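Long-range contact in trehalose-6-phosphate phosphatase (Neosartorya fumigata, PDB 5DXL), which belongs to the trehalose-phosphatase family of the HAD clan, pairing a core domain built on a mixed beta sheet with a smaller alpha/beta cap domain: residues V119-T127 and Q154-L162. Residues are numbered along the deposited sequence; the frame is centred on the assembly and turned at random.
Sequences VFQHFTERT and QARECRKML
Two bonds grip the hydroxyl of Thr-127: its OG1 donates to Phe-123 O at 2.8 Å, one turn back, and receives the amide of Gln-154 NE2 at 3.0 Å. The second bond is moderately bent, 148° at the hydrogen, and OG1 sits somewhat off the amide plane. In Gln-154 the bend at chi2 (-76°) turns the amide back so that NE2 meets Thr-127 OG1, and lays the amide obliquely beside the Phe-123 ring. That ring is the centre of the apolar seam. Cys-158 CB stands almost on the ring normal, 3.7 Å from the Phe-123 centroid, a CH-pi contact over one face, while the selenium of selenomethionine Met-161 lies at the ring edge. The sulfur of Cys-158, turned away from its own backbone N, is directed toward Phe-120 and Val-119. There SG overlies the same face of Phe-123, meets Phe-120 in the plane of that second ring, and touches Val-119 CG1 at 3.7 Å. Leu-162 ends the row by dividing its methyls, CD1 against Phe-120 CE1 (3.7 Å) and CD2 against Val-119 CG1. The segments run nearly antiparallel (162°), their axes 11.1 Å apart, as two neighbouring helices of the cap domain laid on its four-stranded antiparallel sheet; Trp-141 of strand 139-142 meets both Phe-120 and Gln-154, and Leu-181 lies against Cys-158. One sulfur thus serves two rings in different geometries, and the hydrogen bond from Gln-154 ties the second helix to a threonine whose hydroxyl is also bonded to Phe-123 O.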
loop_
_atom_site.group_PDB
_atom_site.type_symbol
_atom_site.label_atom_id
_atom_site.label_comp_id
_atom_site.label_asym_id
_atom_site.label_seq_id
_atom_site.Cartn_x
_atom_site.Cartn_y
_atom_site.Cartn_z
ATOM N N VAL A 119 15.474 24.437 5.934
ATOM C CA VAL A 119 15.155 24.944 4.606
ATOM C C VAL A 119 13.711 25.446 4.530
ATOM O O VAL A 119 13.449 26.553 4.055
ATOM C CB VAL A 119 15.379 23.870 3.533
ATOM C CG1 VAL A 119 14.779 24.292 2.192
ATOM C CG2 VAL A 119 16.862 23.555 3.393
ATOM N N PHE A 120 12.766 24.635 4.991
ATOM C CA PHE A 120 11.376 25.076 4.993
ATOM C C PHE A 120 11.171 26.338 5.846
ATOM O O PHE A 120 10.392 27.219 5.477
ATOM C CB PHE A 120 10.447 23.950 5.496
ATOM C CG PHE A 120 10.090 22.906 4.457
ATOM C CD1 PHE A 120 10.445 23.035 3.126
ATOM C CD2 PHE A 120 9.368 21.775 4.840
ATOM C CE1 PHE A 120 10.092 22.056 2.193
ATOM C CE2 PHE A 120 9.003 20.799 3.917
ATOM C CZ PHE A 120 9.367 20.935 2.597
ATOM N N GLN A 121 11.859 26.443 6.983
ATOM C CA GLN A 121 11.674 27.605 7.849
ATOM C C GLN A 121 12.164 28.863 7.149
ATOM O O GLN A 121 11.569 29.937 7.268
ATOM C CB GLN A 121 12.413 27.429 9.178
ATOM C CG GLN A 121 12.270 28.621 10.112
ATOM C CD GLN A 121 10.829 28.864 10.544
ATOM O OE1 GLN A 121 10.030 27.931 10.639
ATOM N NE2 GLN A 121 10.495 30.126 10.807
ATOM N N HIS A 122 13.245 28.699 6.403
ATOM C CA HIS A 122 13.842 29.791 5.650
ATOM C C HIS A 122 12.865 30.329 4.622
ATOM O O HIS A 122 12.626 31.541 4.557
ATOM C CB HIS A 122 15.112 29.314 4.966
ATOM C CG HIS A 122 15.864 30.398 4.271
ATOM N ND1 HIS A 122 15.771 30.615 2.913
ATOM C CD2 HIS A 122 16.736 31.316 4.744
ATOM C CE1 HIS A 122 16.551 31.630 2.584
ATOM N NE2 HIS A 122 17.148 32.071 3.675
ATOM N N PHE A 123 12.296 29.422 3.829
ATOM C CA PHE A 123 11.339 29.808 2.801
ATOM C C PHE A 123 10.034 30.298 3.407
ATOM O O PHE A 123 9.364 31.151 2.822
ATOM C CB PHE A 123 11.072 28.651 1.835
ATOM C CG PHE A 123 12.090 28.536 0.747
ATOM C CD1 PHE A 123 11.912 29.203 -0.460
ATOM C CD2 PHE A 123 13.244 27.791 0.931
ATOM C CE1 PHE A 123 12.856 29.107 -1.475
ATOM C CE2 PHE A 123 14.196 27.690 -0.074
ATOM C CZ PHE A 123 14.004 28.361 -1.283
ATOM N N THR A 124 9.665 29.776 4.576
ATOM C CA THR A 124 8.456 30.245 5.238
ATOM C C THR A 124 8.575 31.715 5.640
ATOM O O THR A 124 7.679 32.514 5.365
ATOM C CB THR A 124 8.125 29.391 6.465
ATOM O OG1 THR A 124 7.856 28.059 6.015
ATOM C CG2 THR A 124 6.901 29.930 7.186
ATOM N N GLU A 125 9.692 32.074 6.261
ATOM C CA GLU A 125 9.921 33.459 6.662
ATOM C C GLU A 125 9.905 34.403 5.457
ATOM O O GLU A 125 9.613 35.593 5.593
ATOM C CB GLU A 125 11.249 33.575 7.412
ATOM C CG GLU A 125 11.264 32.842 8.744
ATOM C CD GLU A 125 12.671 32.583 9.258
ATOM O OE1 GLU A 125 13.639 32.842 8.510
ATOM O OE2 GLU A 125 12.808 32.109 10.407
ATOM N N ARG A 126 10.197 33.863 4.278
ATOM C CA ARG A 126 10.306 34.683 3.067
ATOM C C ARG A 126 9.137 34.513 2.089
ATOM O O ARG A 126 9.177 35.020 0.962
ATOM C CB ARG A 126 11.619 34.369 2.359
ATOM C CG ARG A 126 12.827 34.895 3.119
ATOM C CD ARG A 126 14.078 34.070 2.893
ATOM N NE ARG A 126 15.196 34.583 3.690
ATOM C CZ ARG A 126 15.382 34.322 4.984
ATOM N NH1 ARG A 126 14.532 33.540 5.642
ATOM N NH2 ARG A 126 16.426 34.839 5.625
ATOM N N THR A 127 8.096 33.807 2.519
ATOM C CA THR A 127 6.929 33.602 1.668
ATOM C C THR A 127 5.670 33.805 2.498
ATOM O O THR A 127 5.185 32.875 3.140
ATOM C CB THR A 127 6.915 32.196 1.033
ATOM O OG1 THR A 127 8.191 31.907 0.441
ATOM C CG2 THR A 127 5.838 32.091 -0.027
ATOM N N GLN A 154 8.691 30.077 -5.495
ATOM C CA GLN A 154 9.415 29.700 -4.293
ATOM C C GLN A 154 9.448 28.183 -4.144
ATOM O O GLN A 154 10.458 27.609 -3.745
ATOM C CB GLN A 154 8.772 30.334 -3.060
ATOM C CG GLN A 154 8.954 31.848 -2.964
ATOM C CD GLN A 154 10.358 32.227 -2.530
ATOM O OE1 GLN A 154 11.313 32.076 -3.296
ATOM N NE2 GLN A 154 10.491 32.711 -1.300
ATOM N N ALA A 155 8.332 27.542 -4.463
ATOM C CA ALA A 155 8.256 26.089 -4.330
ATOM C C ALA A 155 9.163 25.393 -5.339
ATOM O O ALA A 155 9.834 24.420 -4.998
ATOM C CB ALA A 155 6.817 25.621 -4.481
ATOM N N ARG A 156 9.216 25.900 -6.572
ATOM C CA ARG A 156 10.132 25.339 -7.565
ATOM C C ARG A 156 11.578 25.499 -7.106
ATOM O O ARG A 156 12.379 24.581 -7.243
ATOM C CB ARG A 156 9.952 26.003 -8.938
ATOM C CG ARG A 156 8.659 25.640 -9.632
ATOM C CD ARG A 156 8.647 26.108 -11.079
ATOM N NE ARG A 156 8.734 27.562 -11.204
ATOM C CZ ARG A 156 7.683 28.379 -11.171
ATOM N NH1 ARG A 156 6.457 27.893 -10.997
ATOM N NH2 ARG A 156 7.851 29.688 -11.309
ATOM N N GLU A 157 11.907 26.663 -6.551
ATOM C CA GLU A 157 13.275 26.918 -6.118
ATOM C C GLU A 157 13.638 26.058 -4.913
ATOM O O GLU A 157 14.729 25.485 -4.845
ATOM C CB GLU A 157 13.465 28.403 -5.801
ATOM C CG GLU A 157 13.148 29.304 -6.998
ATOM C CD GLU A 157 14.084 29.047 -8.182
ATOM O OE1 GLU A 157 15.268 29.416 -8.068
ATOM O OE2 GLU A 157 13.641 28.476 -9.214
ATOM N N CYS A 158 12.698 25.935 -3.984
ATOM C CA CYS A 158 12.918 25.131 -2.790
ATOM C C CYS A 158 13.051 23.650 -3.144
ATOM O O CYS A 158 13.907 22.947 -2.605
ATOM C CB CYS A 158 11.778 25.353 -1.799
ATOM S SG CYS A 158 11.976 24.424 -0.245
ATOM N N ARG A 159 12.209 23.186 -4.063
ATOM C CA ARG A 159 12.263 21.806 -4.512
ATOM C C ARG A 159 13.610 21.483 -5.146
ATOM O O ARG A 159 14.212 20.461 -4.836
ATOM C CB ARG A 159 11.135 21.511 -5.502
ATOM C CG ARG A 159 11.165 20.080 -6.012
ATOM C CD ARG A 159 10.024 19.757 -6.956
ATOM N NE ARG A 159 10.034 18.329 -7.278
ATOM C CZ ARG A 159 9.066 17.698 -7.935
ATOM N NH1 ARG A 159 7.999 18.365 -8.350
ATOM N NH2 ARG A 159 9.164 16.395 -8.173
ATOM N N LYS A 160 14.086 22.357 -6.029
ATOM C CA LYS A 160 15.370 22.123 -6.675
ATOM C C LYS A 160 16.473 22.008 -5.628
ATOM O O LYS A 160 17.321 21.115 -5.696
ATOM C CB LYS A 160 15.691 23.239 -7.677
ATOM C CG LYS A 160 17.081 23.121 -8.274
ATOM C CD LYS A 160 17.368 24.223 -9.285
ATOM C CE LYS A 160 18.835 24.213 -9.693
ATOM N NZ LYS A 160 19.083 24.992 -10.937
HETATM N N MSE A 161 16.434 22.892 -4.637
HETATM C CA MSE A 161 17.418 22.880 -3.567
HETATM C C MSE A 161 17.412 21.555 -2.805
HETATM O O MSE A 161 18.463 20.951 -2.590
HETATM C CB MSE A 161 17.168 24.033 -2.606
HETATM C CG MSE A 161 18.103 24.058 -1.430
HETATM SE SE MSE A 161 18.141 25.837 -0.644
HETATM C CE MSE A 161 18.719 26.795 -2.216
ATOM N N LEU A 162 16.224 21.103 -2.411
ATOM C CA LEU A 162 16.097 19.842 -1.674
ATOM C C LEU A 162 16.560 18.637 -2.493
ATOM O O LEU A 162 17.189 17.721 -1.959
ATOM C CB LEU A 162 14.647 19.640 -1.220
ATOM C CG LEU A 162 14.229 20.643 -0.142
ATOM C CD1 LEU A 162 12.748 20.547 0.171
ATOM C CD2 LEU A 162 15.065 20.470 1.119
#